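Local coordinates for uncharacterized protein (Aeromonas hydrophila J-1, PDB 6R1J) that serves as the AhlC component, here a soluble head mutant, of a tripartite alpha-pore-forming toxin and probably takes part in building the membrane pore, at residues A11-A16 against T205-Q210; Q21-L26 against I194-G199; V31-N36 against Q115-L120; A129-L134 against Q189-I194; D146-K151 against V171-T176. The protein carries 3 engineered substitutions. All coordinates share one frame; numbering follows the deposited sequence.

Contact 1: residues A11-A16 against T205-Q210; sequences ANMQQA and TAFSQQ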
# COMPACT_ATOMS: atom_id res chain seq x y z
N ALA A 11 1.06 -8.37 -22.95
CA ALA A 11 -0.15 -9.05 -22.46
C ALA A 11 -0.63 -8.37 -21.17
O ALA A 11 -1.85 -8.11 -21.04
CB ALA A 11 0.13 -10.52 -22.26
N ASN A 12 0.29 -8.08 -20.26
CA ASN A 12 0.00 -7.46 -18.95
C ASN A 12 -0.54 -6.04 -19.18
O ASN A 12 -1.49 -5.67 -18.48
CB ASN A 12 1.24 -7.48 -18.05
CG ASN A 12 1.62 -8.89 -17.65
OD1 ASN A 12 0.75 -9.75 -17.60
ND2 ASN A 12 2.90 -9.14 -17.40
N MET A 13 0.06 -5.29 -20.07
CA MET A 13 -0.40 -3.93 -20.43
C MET A 13 -1.82 -4.00 -21.01
O MET A 13 -2.63 -3.17 -20.60
CB MET A 13 0.54 -3.27 -21.43
CG MET A 13 1.82 -2.81 -20.77
SD MET A 13 3.07 -2.28 -21.97
CE MET A 13 2.49 -0.64 -22.35
N GLN A 14 -2.14 -5.00 -21.83
CA GLN A 14 -3.51 -5.17 -22.41
C GLN A 14 -4.53 -5.41 -21.29
O GLN A 14 -5.62 -4.78 -21.29
CB GLN A 14 -3.50 -6.26 -23.50
CG GLN A 14 -2.78 -5.82 -24.77
CD GLN A 14 -2.36 -6.97 -25.66
OE1 GLN A 14 -2.23 -8.08 -25.20
NE2 GLN A 14 -2.06 -6.68 -26.92
N GLN A 15 -4.20 -6.23 -20.30
CA GLN A 15 -5.09 -6.46 -19.14
C GLN A 15 -5.22 -5.17 -18.33
O GLN A 15 -6.34 -4.83 -17.94
CB GLN A 15 -4.52 -7.53 -18.22
CG GLN A 15 -5.22 -7.59 -16.86
CD GLN A 15 -6.66 -8.06 -16.93
OE1 GLN A 15 -6.95 -9.22 -16.60
NE2 GLN A 15 -7.57 -7.18 -17.36
N ALA A 16 -4.12 -4.48 -18.03
CA ALA A 16 -4.22 -3.29 -17.16
C ALA A 16 -5.13 -2.26 -17.86
O ALA A 16 -5.98 -1.65 -17.17
CB ALA A 16 -2.87 -2.71 -16.84
N THR A 205 -0.35 2.58 -12.13
CA THR A 205 1.06 2.34 -11.70
C THR A 205 1.49 0.98 -12.28
O THR A 205 2.63 0.86 -12.73
CB THR A 205 1.21 2.37 -10.17
OG1 THR A 205 0.80 3.67 -9.74
CG2 THR A 205 2.63 2.08 -9.71
N ALA A 206 0.61 -0.00 -12.26
CA ALA A 206 0.94 -1.36 -12.75
C ALA A 206 1.16 -1.28 -14.25
O ALA A 206 2.10 -1.88 -14.77
CB ALA A 206 -0.15 -2.31 -12.35
N PHE A 207 0.35 -0.50 -14.96
CA PHE A 207 0.47 -0.35 -16.43
C PHE A 207 1.83 0.23 -16.75
O PHE A 207 2.57 -0.26 -17.59
CB PHE A 207 -0.66 0.49 -17.01
CG PHE A 207 -0.59 0.60 -18.51
CD1 PHE A 207 0.32 1.45 -19.11
CD2 PHE A 207 -1.41 -0.18 -19.30
CE1 PHE A 207 0.40 1.52 -20.50
CE2 PHE A 207 -1.34 -0.09 -20.68
CZ PHE A 207 -0.43 0.76 -21.28
N SER A 208 2.19 1.28 -16.04
CA SER A 208 3.48 1.98 -16.17
C SER A 208 4.68 1.08 -15.78
O SER A 208 5.70 1.20 -16.43
CB SER A 208 3.42 3.23 -15.35
OG SER A 208 4.65 3.92 -15.44
N GLN A 209 4.58 0.25 -14.75
CA GLN A 209 5.65 -0.73 -14.40
C GLN A 209 5.84 -1.69 -15.60
O GLN A 209 6.97 -1.87 -16.02
CB GLN A 209 5.31 -1.42 -13.08
CG GLN A 209 6.37 -2.41 -12.55
CD GLN A 209 6.25 -3.79 -13.17
OE1 GLN A 209 5.16 -4.31 -13.40
NE2 GLN A 209 7.39 -4.37 -13.51
N GLN A 210 4.78 -2.30 -16.13
CA GLN A 210 4.86 -3.20 -17.30
C GLN A 210 5.38 -2.43 -18.52
O GLN A 210 6.26 -2.94 -19.26
CB GLN A 210 3.50 -3.83 -17.56
CG GLN A 210 3.02 -4.69 -16.41
CD GLN A 210 3.74 -6.02 -16.33
OE1 GLN A 210 4.28 -6.49 -17.33
NE2 GLN A 210 3.74 -6.60 -15.13
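The amide of N12 bonds that of Q210 from above the carbonyl plane, not along a lone pair. N12 ND2 donates to Q210 OE1 at 3.0 Å. The C=O...N angle is only 99°, and the donor stands 55° out of the carbonyl plane. The acceptor, in contrast, lies nearly in the amide plane of N12. The two amide planes are 78° apart. Q210 bends at chi2, which brings its carbonyl beside N12 CB.

Next to this bond, M13 lies across the ring of F207. M13 CG sits over one ring face as a CH-pi contact, 4.3 Å from the centroid. SD is farther off above the face, a loose Met-aromatic contact. A bend at chi3 brings CE back to F207 CZ, at 3.4 Å. This is antiparallel packing of helix 5-21 on helix 163-236 within a long helical bundle, with local axes 9.0 Å apart. A16 CB closes the ring edge, 3.8 Å from F207 CD2. V37 and V40 of helix 28-70 and I113 of helix 78-157 also touch the F207 side chain. Q15 bonds the backbone of S22 and S24 of the second subunit, another copy of this protein.

Contact 2: residues Q21-L26 against I194-G199; sequences QSFSGL and IQRQQG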
# COMPACT_ATOMS: atom_id res chain seq x y z
N GLN A 21 -9.91 1.17 -18.27
CA GLN A 21 -11.08 1.74 -18.99
C GLN A 21 -12.37 1.56 -18.18
O GLN A 21 -13.31 2.29 -18.46
CB GLN A 21 -11.26 1.15 -20.38
CG GLN A 21 -10.06 1.37 -21.29
CD GLN A 21 -9.68 2.81 -21.53
OE1 GLN A 21 -10.39 3.75 -21.16
NE2 GLN A 21 -8.51 3.00 -22.13
N SER A 22 -12.43 0.65 -17.19
CA SER A 22 -13.65 0.31 -16.45
C SER A 22 -14.01 1.42 -15.46
O SER A 22 -15.11 1.36 -14.95
CB SER A 22 -13.54 -1.05 -15.78
OG SER A 22 -12.75 -0.97 -14.61
N PHE A 23 -13.09 2.34 -15.17
CA PHE A 23 -13.28 3.39 -14.15
C PHE A 23 -14.04 4.57 -14.76
O PHE A 23 -13.72 5.01 -15.86
CB PHE A 23 -11.94 3.83 -13.58
CG PHE A 23 -11.33 2.88 -12.56
CD1 PHE A 23 -10.56 1.79 -12.97
CD2 PHE A 23 -11.55 3.05 -11.20
CE1 PHE A 23 -9.99 0.94 -12.03
CE2 PHE A 23 -11.02 2.17 -10.27
CZ PHE A 23 -10.22 1.13 -10.68
N SER A 24 -15.06 5.05 -14.05
CA SER A 24 -15.84 6.24 -14.45
C SER A 24 -15.86 7.26 -13.31
O SER A 24 -15.53 6.92 -12.12
CB SER A 24 -17.21 5.83 -14.91
OG SER A 24 -17.92 5.18 -13.87
N GLY A 25 -16.18 8.50 -13.65
CA GLY A 25 -16.41 9.56 -12.65
C GLY A 25 -15.11 10.07 -12.10
O GLY A 25 -15.12 10.57 -10.99
N LEU A 26 -14.02 9.92 -12.84
CA LEU A 26 -12.70 10.39 -12.37
C LEU A 26 -12.36 11.72 -13.03
O LEU A 26 -12.95 12.10 -14.04
CB LEU A 26 -11.65 9.29 -12.61
CG LEU A 26 -11.81 8.03 -11.76
CD1 LEU A 26 -10.79 6.97 -12.16
CD2 LEU A 26 -11.68 8.35 -10.26
N ILE A 194 -11.96 8.73 -2.66
CA ILE A 194 -10.53 8.44 -2.33
C ILE A 194 -10.24 6.99 -2.71
O ILE A 194 -9.24 6.77 -3.36
CB ILE A 194 -10.23 8.70 -0.85
CG1 ILE A 194 -10.23 10.19 -0.54
CG2 ILE A 194 -8.91 8.04 -0.45
CD1 ILE A 194 -10.28 10.47 0.95
N GLN A 195 -11.10 6.07 -2.29
CA GLN A 195 -10.98 4.61 -2.57
C GLN A 195 -10.90 4.35 -4.08
O GLN A 195 -9.98 3.64 -4.55
CB GLN A 195 -12.14 3.91 -1.86
CG GLN A 195 -12.33 2.44 -2.17
CD GLN A 195 -13.54 1.96 -1.40
OE1 GLN A 195 -13.43 1.30 -0.36
NE2 GLN A 195 -14.71 2.37 -1.84
N ARG A 196 -11.81 4.96 -4.85
CA ARG A 196 -11.86 4.76 -6.31
C ARG A 196 -10.59 5.30 -6.95
O ARG A 196 -10.01 4.63 -7.84
CB ARG A 196 -13.07 5.49 -6.86
CG ARG A 196 -13.32 5.23 -8.33
CD ARG A 196 -14.58 5.94 -8.75
NE ARG A 196 -15.78 5.45 -8.07
CZ ARG A 196 -17.03 5.61 -8.55
NH1 ARG A 196 -17.23 6.21 -9.72
NH2 ARG A 196 -18.07 5.11 -7.90
N GLN A 197 -10.15 6.50 -6.57
CA GLN A 197 -8.91 7.02 -7.17
C GLN A 197 -7.71 6.14 -6.79
O GLN A 197 -6.80 6.03 -7.62
CB GLN A 197 -8.63 8.48 -6.78
CG GLN A 197 -9.56 9.45 -7.50
CD GLN A 197 -9.21 10.91 -7.33
OE1 GLN A 197 -8.05 11.29 -7.09
NE2 GLN A 197 -10.26 11.73 -7.41
N GLN A 198 -7.60 5.69 -5.55
CA GLN A 198 -6.44 4.83 -5.16
C GLN A 198 -6.46 3.56 -6.04
O GLN A 198 -5.40 3.12 -6.55
CB GLN A 198 -6.52 4.48 -3.68
CG GLN A 198 -6.23 5.67 -2.76
CD GLN A 198 -6.61 5.38 -1.32
OE1 GLN A 198 -7.51 4.57 -1.05
NE2 GLN A 198 -5.95 6.04 -0.37
N GLY A 199 -7.63 2.96 -6.21
CA GLY A 199 -7.76 1.77 -7.07
C GLY A 199 -7.29 2.09 -8.48
O GLY A 199 -6.51 1.31 -9.08
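The loop that joins helix 5-21 to helix 28-70 lies here against one turn of the long helix 163-236. F23, S24 and L26 of this connection between two helices meet R196, Q197 and G199.

R196 lies at the centre. Its CG is anti to the backbone N (chi1 -173°), which carries the chain out to the loop, and a bend at chi3 then turns the guanidinium to S24. R196 NH1 donates to the backbone carbonyl S24 O at 3.0 Å, with an N-H...O angle of 149°. The carbonyl meets the edge of the guanidinium, close to its plane. Relative to the carbonyl plane, however, the donor stands 48° out. The bond ties the loop backbone to R196.

The aliphatic part of R196 is packed from two directions. F23 slides past it, with CD2 4.0 Å from R196 CG. L26 CD2 approaches the same CG, also at 4.0 Å. The F23 ring continues along the helix, with CE2 3.6 Å from R196 O. F200, just after G199, meets this ring edge-to-face.

The loop also borders the second subunit, where S22 OG bonds T19 OG1 of that other copy. F23 O accepts from Q34 NE2 of its own chain, on helix 28-70.

The same CD2 methyl of L26 also reaches Q197 CG at 3.6 Å, while F23 CZ approaches the backbone carbon G199 C at 3.8 Å.

Contact 3: residues V31-N36 against Q115-L120; sequences VNIQQN and QDNIAL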
# COMPACT_ATOMS: atom_id res chain seq x y z
N VAL A 31 -8.83 10.67 -17.12
CA VAL A 31 -9.26 10.59 -18.53
C VAL A 31 -8.05 10.73 -19.45
O VAL A 31 -8.01 10.03 -20.48
CB VAL A 31 -10.37 11.61 -18.85
CG1 VAL A 31 -10.76 11.53 -20.31
CG2 VAL A 31 -11.58 11.37 -17.99
N ASN A 32 -7.07 11.58 -19.13
CA ASN A 32 -5.82 11.70 -19.91
C ASN A 32 -5.13 10.33 -20.04
O ASN A 32 -4.76 9.95 -21.14
CB ASN A 32 -4.85 12.68 -19.27
CG ASN A 32 -5.30 14.13 -19.34
OD1 ASN A 32 -6.34 14.44 -19.94
ND2 ASN A 32 -4.57 14.99 -18.66
N ILE A 33 -5.03 9.58 -18.94
CA ILE A 33 -4.33 8.25 -18.92
C ILE A 33 -5.18 7.26 -19.70
O ILE A 33 -4.60 6.43 -20.44
CB ILE A 33 -4.12 7.79 -17.47
CG1 ILE A 33 -3.19 8.75 -16.74
CG2 ILE A 33 -3.59 6.36 -17.42
CD1 ILE A 33 -3.10 8.54 -15.24
N GLN A 34 -6.50 7.26 -19.48
CA GLN A 34 -7.44 6.33 -20.17
C GLN A 34 -7.26 6.48 -21.68
O GLN A 34 -7.20 5.45 -22.41
CB GLN A 34 -8.90 6.59 -19.78
CG GLN A 34 -9.27 6.13 -18.37
CD GLN A 34 -10.73 6.29 -18.03
OE1 GLN A 34 -11.33 7.29 -18.41
NE2 GLN A 34 -11.34 5.33 -17.34
N GLN A 35 -7.16 7.71 -22.16
CA GLN A 35 -7.02 7.95 -23.61
C GLN A 35 -5.63 7.47 -24.07
O GLN A 35 -5.54 6.88 -25.12
CB GLN A 35 -7.24 9.43 -23.92
CG GLN A 35 -8.70 9.82 -23.72
CD GLN A 35 -9.56 9.19 -24.79
OE1 GLN A 35 -9.25 9.28 -25.98
NE2 GLN A 35 -10.62 8.53 -24.34
N ASN A 36 -4.59 7.85 -23.34
CA ASN A 36 -3.19 7.47 -23.61
C ASN A 36 -3.08 5.94 -23.69
O ASN A 36 -2.60 5.45 -24.71
CB ASN A 36 -2.29 8.05 -22.53
CG ASN A 36 -0.81 7.84 -22.75
OD1 ASN A 36 -0.43 7.10 -23.65
ND2 ASN A 36 0.00 8.55 -21.99
N GLN A 115 3.37 11.79 -15.42
CA GLN A 115 2.92 13.18 -15.09
C GLN A 115 1.45 13.18 -14.65
O GLN A 115 1.10 13.78 -13.59
CB GLN A 115 3.29 14.14 -16.23
CG GLN A 115 4.80 14.28 -16.42
CD GLN A 115 5.47 14.89 -15.21
OE1 GLN A 115 4.94 15.79 -14.58
NE2 GLN A 115 6.66 14.41 -14.87
N ASP A 116 0.56 12.46 -15.36
CA ASP A 116 -0.85 12.38 -14.97
C ASP A 116 -0.96 11.67 -13.61
O ASP A 116 -1.80 12.06 -12.76
CB ASP A 116 -1.70 11.77 -16.08
CG ASP A 116 -1.93 12.73 -17.25
OD1 ASP A 116 -2.21 13.91 -16.95
OD2 ASP A 116 -1.85 12.28 -18.44
N ASN A 117 -0.13 10.66 -13.36
CA ASN A 117 -0.16 9.96 -12.05
C ASN A 117 0.19 10.93 -10.91
O ASN A 117 -0.53 10.93 -9.91
CB ASN A 117 0.80 8.78 -12.00
CG ASN A 117 0.19 7.55 -12.62
OD1 ASN A 117 -1.00 7.53 -12.94
ND2 ASN A 117 0.96 6.47 -12.69
N ILE A 118 1.29 11.65 -11.05
CA ILE A 118 1.71 12.67 -10.05
C ILE A 118 0.55 13.67 -9.84
O ILE A 118 0.20 13.93 -8.68
CB ILE A 118 3.02 13.30 -10.51
CG1 ILE A 118 4.13 12.25 -10.48
CG2 ILE A 118 3.39 14.50 -9.65
CD1 ILE A 118 5.40 12.69 -11.13
N ALA A 119 -0.06 14.18 -10.92
CA ALA A 119 -1.20 15.14 -10.85
C ALA A 119 -2.35 14.48 -10.08
O ALA A 119 -2.94 15.11 -9.21
CB ALA A 119 -1.63 15.60 -12.23
N LEU A 120 -2.67 13.20 -10.34
CA LEU A 120 -3.75 12.51 -9.58
C LEU A 120 -3.39 12.38 -8.09
O LEU A 120 -4.32 12.54 -7.27
CB LEU A 120 -4.02 11.13 -10.18
CG LEU A 120 -4.85 11.15 -11.45
CD1 LEU A 120 -4.97 9.72 -11.99
CD2 LEU A 120 -6.21 11.78 -11.20
O HOH W 1 -1.48 10.01 -20.00
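D116 meets N32 with its carboxylate and I33 with its CB. N32 ND2 donates to D116 OD1 at 3.1 Å, and the N-H...O angle of 171° makes the bond nearly straight. The oxygen lies almost in the amide plane of N32. The amide N, however, meets D116 OD1 from above the carboxylate plane, 40° out of it. The two flat groups are inclined by 55°, and the side chains cross at about a right angle.

The second carboxylate oxygen has its own partner. A water donates to D116 OD2 at 2.8 Å and accepts from N36 ND2 at 2.9 Å, so it bridges the two helices one turn along from N32. Both oxygens of the acid are therefore bonded to the same helix, one directly and one through water.

These helices, 28-70 and 78-157, run antiparallel in the bundle, with local axes 9.9 Å apart. Beside the polar pair, I33 slides past D116, with CG1 3.4 Å from D116 CB. The extended chain of I33 carries CD1 on to N117 OD1 at 3.3 Å and to L120 CD1 at 3.9 Å.

A second shell sets the amides. N32 OD1 accepts from Q28 NE2, one turn earlier, and N36 ND2 also bonds the backbone oxygen of A109. N117 OD1 bonds T204 OG1 of helix 163-236, which also packs T204 on I33 and F200 and L201 on L120.

Contact 4: residues A129-L134 against Q189-I194; sequences ATIAGL and QIEGQI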
# COMPACT_ATOMS: atom_id res chain seq x y z
N ALA A 129 -7.02 16.42 2.81
CA ALA A 129 -7.21 17.73 3.47
C ALA A 129 -8.70 18.00 3.62
O ALA A 129 -9.15 18.30 4.76
CB ALA A 129 -6.52 18.84 2.72
N THR A 130 -9.47 17.85 2.55
CA THR A 130 -10.94 18.08 2.52
C THR A 130 -11.63 17.13 3.51
O THR A 130 -12.45 17.59 4.30
CB THR A 130 -11.52 17.90 1.10
OG1 THR A 130 -10.84 18.79 0.23
CG2 THR A 130 -13.00 18.19 1.04
N ILE A 131 -11.31 15.85 3.52
CA ILE A 131 -12.02 14.93 4.44
C ILE A 131 -11.68 15.29 5.90
O ILE A 131 -12.58 15.20 6.76
CB ILE A 131 -11.78 13.46 4.05
CG1 ILE A 131 -12.84 12.55 4.68
CG2 ILE A 131 -10.38 13.01 4.42
CD1 ILE A 131 -12.86 11.14 4.14
N ALA A 132 -10.47 15.75 6.20
CA ALA A 132 -10.10 16.11 7.58
C ALA A 132 -10.88 17.37 7.99
O ALA A 132 -11.55 17.37 9.06
CB ALA A 132 -8.62 16.32 7.67
N GLY A 133 -11.31 18.60 6.92
CA GLY A 133 -12.20 19.62 7.51
C GLY A 133 -13.60 19.08 7.71
O GLY A 133 -14.23 19.49 8.67
N LEU A 134 -14.09 18.20 6.84
CA LEU A 134 -15.47 17.66 6.93
C LEU A 134 -15.62 16.86 8.23
O LEU A 134 -16.72 16.90 8.83
CB LEU A 134 -15.79 16.78 5.71
CG LEU A 134 -16.40 17.51 4.52
CD1 LEU A 134 -15.69 18.82 4.24
CD2 LEU A 134 -16.39 16.61 3.29
N GLN A 189 -19.00 10.20 0.89
CA GLN A 189 -18.80 10.54 -0.54
C GLN A 189 -17.31 10.67 -0.84
O GLN A 189 -16.85 10.08 -1.82
CB GLN A 189 -19.56 11.83 -0.86
CG GLN A 189 -19.25 12.43 -2.22
CD GLN A 189 -19.69 11.55 -3.36
OE1 GLN A 189 -20.67 10.81 -3.25
NE2 GLN A 189 -18.96 11.63 -4.46
N ILE A 190 -16.59 11.44 -0.04
CA ILE A 190 -15.15 11.73 -0.28
C ILE A 190 -14.35 10.44 0.00
O ILE A 190 -13.43 10.19 -0.75
CB ILE A 190 -14.64 12.93 0.54
CG1 ILE A 190 -15.41 14.23 0.24
CG2 ILE A 190 -13.15 13.13 0.33
CD1 ILE A 190 -15.13 14.87 -1.10
N GLU A 191 -14.72 9.65 1.00
CA GLU A 191 -14.05 8.35 1.27
C GLU A 191 -14.15 7.46 0.02
O GLU A 191 -13.13 6.84 -0.36
CB GLU A 191 -14.68 7.61 2.45
CG GLU A 191 -14.45 8.29 3.79
CD GLU A 191 -15.12 7.66 5.01
OE1 GLU A 191 -16.16 6.97 4.84
OE2 GLU A 191 -14.61 7.85 6.11
N GLY A 192 -15.34 7.35 -0.57
CA GLY A 192 -15.58 6.55 -1.80
C GLY A 192 -14.72 7.05 -2.97
O GLY A 192 -14.15 6.21 -3.72
N GLN A 193 -14.69 8.37 -3.19
CA GLN A 193 -13.83 9.02 -4.21
C GLN A 193 -12.37 8.68 -3.92
O GLN A 193 -11.62 8.48 -4.88
CB GLN A 193 -13.90 10.55 -4.20
CG GLN A 193 -15.15 11.10 -4.89
CD GLN A 193 -15.39 12.58 -4.66
OE1 GLN A 193 -16.52 13.04 -4.70
NE2 GLN A 193 -14.34 13.32 -4.37
N ILE A 194 -11.96 8.73 -2.66
CA ILE A 194 -10.53 8.44 -2.33
C ILE A 194 -10.24 6.99 -2.71
O ILE A 194 -9.24 6.77 -3.36
CB ILE A 194 -10.23 8.70 -0.85
CG1 ILE A 194 -10.23 10.19 -0.54
CG2 ILE A 194 -8.91 8.04 -0.45
CD1 ILE A 194 -10.28 10.47 0.95
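I131 and I190 face each other across two antiparallel helices, 78-157 and 163-236, which here form a long helical hairpin. The local axes run at 160° and come within 10.2 Å. The contact is apolar, and no hydrogen bond crosses it.

I131 meets I190 low on its side chain: I131 CB is 4.0 Å from I190 CG2. The end of I131 goes elsewhere. A chi1 of -162° swings CG1 to the side away from the backbone N and carries CD1 past I190 to the next residue, E191. I131 and E191 cross at about a right angle, so the methyl touches the aliphatic part of the glutamate. I131 CD1 to E191 CG is 3.3 Å, a tight approach. The same methyl lies 4.2 Å from I194 CD1, one turn after I190.

L134 meets the other branch of I190, lying crosswise to it, and L134 CD2 stops 4.0 Å from I190 CG1. L134 also packs on Q186 and V187 of helix 163-236.

Within helix 163-236, Q189 and Q193 pair one turn apart. Q189 NE2 donates to Q193 OE1 at 2.8 Å, in the carbonyl plane on a lone pair.

Contact 5: residues D146-K151 against V171-T176; sequences DSLNKK and VTLTQT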
# COMPACT_ATOMS: atom_id res chain seq x y z
N ASP A 146 -25.81 17.67 20.68
CA ASP A 146 -25.74 17.22 22.11
C ASP A 146 -26.33 18.31 23.01
O ASP A 146 -27.19 17.96 23.85
CB ASP A 146 -24.32 16.87 22.57
CG ASP A 146 -23.77 15.56 22.01
OD1 ASP A 146 -24.57 14.77 21.46
OD2 ASP A 146 -22.54 15.34 22.14
N SER A 147 -25.86 19.56 22.86
CA SER A 147 -26.39 20.77 23.56
C SER A 147 -27.90 20.85 23.37
O SER A 147 -28.61 20.89 24.40
CB SER A 147 -25.79 22.05 23.07
OG SER A 147 -24.57 22.32 23.73
N LEU A 148 -28.36 20.90 22.12
CA LEU A 148 -29.80 21.04 21.77
C LEU A 148 -30.62 19.98 22.51
O LEU A 148 -31.63 20.37 23.11
CB LEU A 148 -30.03 20.96 20.25
CG LEU A 148 -29.53 22.16 19.42
CD1 LEU A 148 -29.86 21.95 17.95
CD2 LEU A 148 -30.12 23.49 19.89
N ASN A 149 -30.19 18.71 22.50
CA ASN A 149 -30.93 17.57 23.14
C ASN A 149 -30.88 17.67 24.68
O ASN A 149 -31.84 17.19 25.31
CB ASN A 149 -30.46 16.21 22.62
CG ASN A 149 -31.15 15.81 21.34
OD1 ASN A 149 -32.31 16.16 21.13
ND2 ASN A 149 -30.46 15.07 20.48
N LYS A 150 -29.84 18.28 25.27
CA LYS A 150 -29.74 18.53 26.73
C LYS A 150 -30.71 19.66 27.12
O LYS A 150 -31.26 19.61 28.24
CB LYS A 150 -28.30 18.84 27.15
CG LYS A 150 -27.42 17.61 27.29
CD LYS A 150 -25.95 17.93 27.44
CE LYS A 150 -25.09 16.69 27.30
NZ LYS A 150 -23.68 17.04 26.99
N LYS A 151 -30.89 20.67 26.26
CA LYS A 151 -31.87 21.78 26.46
C LYS A 151 -33.30 21.23 26.33
O LYS A 151 -34.16 21.67 27.11
CB LYS A 151 -31.66 22.91 25.46
CG LYS A 151 -30.41 23.75 25.67
CD LYS A 151 -30.23 24.82 24.61
CE LYS A 151 -31.52 25.57 24.32
NZ LYS A 151 -31.30 26.70 23.39
N VAL A 171 -37.39 23.23 15.81
CA VAL A 171 -36.98 23.74 14.47
C VAL A 171 -35.45 23.74 14.40
O VAL A 171 -34.92 23.37 13.34
CB VAL A 171 -37.53 25.14 14.17
CG1 VAL A 171 -36.91 25.74 12.91
CG2 VAL A 171 -39.05 25.16 14.09
N THR A 172 -34.77 24.20 15.46
CA THR A 172 -33.28 24.20 15.51
C THR A 172 -32.75 22.75 15.42
O THR A 172 -31.74 22.54 14.75
CB THR A 172 -32.76 24.85 16.80
OG1 THR A 172 -33.48 26.05 17.07
CG2 THR A 172 -31.28 25.15 16.73
N LEU A 173 -33.41 21.82 16.10
CA LEU A 173 -33.01 20.39 16.21
C LEU A 173 -33.06 19.78 14.80
O LEU A 173 -32.05 19.21 14.39
CB LEU A 173 -33.94 19.69 17.21
CG LEU A 173 -33.47 18.33 17.73
CD1 LEU A 173 -32.26 18.50 18.64
CD2 LEU A 173 -34.59 17.62 18.48
N THR A 174 -34.16 19.95 14.06
CA THR A 174 -34.31 19.48 12.65
C THR A 174 -33.15 20.02 11.81
O THR A 174 -32.49 19.20 11.15
CB THR A 174 -35.65 19.90 12.04
OG1 THR A 174 -36.64 19.27 12.83
CG2 THR A 174 -35.81 19.50 10.58
N GLN A 175 -32.88 21.33 11.86
CA GLN A 175 -31.81 21.99 11.06
C GLN A 175 -30.44 21.36 11.39
O GLN A 175 -29.68 21.05 10.45
CB GLN A 175 -31.77 23.51 11.31
CG GLN A 175 -33.08 24.23 10.98
CD GLN A 175 -33.45 24.15 9.51
OE1 GLN A 175 -32.60 24.29 8.63
NE2 GLN A 175 -34.73 23.93 9.25
N THR A 176 -30.12 21.19 12.67
CA THR A 176 -28.81 20.66 13.14
C THR A 176 -28.70 19.18 12.75
O THR A 176 -27.60 18.75 12.38
CB THR A 176 -28.64 20.87 14.65
OG1 THR A 176 -28.86 22.26 14.91
CG2 THR A 176 -27.28 20.45 15.18
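L148 reaches over to T172, L173 and T176, and its apolar contacts come first. L148 CB is 3.7 Å from L173 CD1. Its two methyls go further across. L148 CD1 is 3.7 Å from T172 CG2, and CD2 is close to the same methyl group. L148 and T172 lie at about a right angle, and the threonine methyl lies near both leucine methyls. In L173 a chi1 of -164° sets CG beside the carbonyl carbon, which brings CD1 up beside L148 CB. L169 of helix 163-236 also packs on L148.

The second kind of contact sets carbon against oxygen. L148 and T176 point at each other tip to tip, with L148 CD1 3.2 Å from T176 OG1. N149 lies across L173, and N149 OD1 is 3.4 Å from L173 CD1. Neither is a hydrogen bond.

The two helices, 78-157 and 163-236, are the arms of a long antiparallel hairpin. Only a short connection, after residue 157 and before residue 163, separates them. Their local axes run at 155° and lie 10.1 Å apart. The contact lies near this turn, its centre about 52 Å from the centre of the chain.

No hydrogen bond crosses the contact. T176 OG1 donates to T172 O within its own helix at 2.9 Å, from above the carbonyl plane. The chi1 of -53° turns the hydroxyl back to this carbonyl. T176 N donates to the same oxygen, so T172 O takes two bonds from one residue. T176 also packs on E144 and L145 of helix 78-157.

From the N terminus, helix 5-21 opens contact 1, which closes the largest loop of the five at helix 163-236. The loop after it opens contact 2, nested inside contact 1 and closed on the same long helix. Inside contact 2 lie contacts 3 and 4, in series. Contact 3 ties helix 28-70 to helix 78-157. Contact 4 then joins helix 78-157 to helix 163-236, and contact 5 is nested inside it, nearer the turn of that hairpin. No loops cross. Contacts 2 and 3 touch through Q21 and Q34. Contacts 2 and 4 share I194. The centres of contacts 1 and 5 are about 53 Å apart.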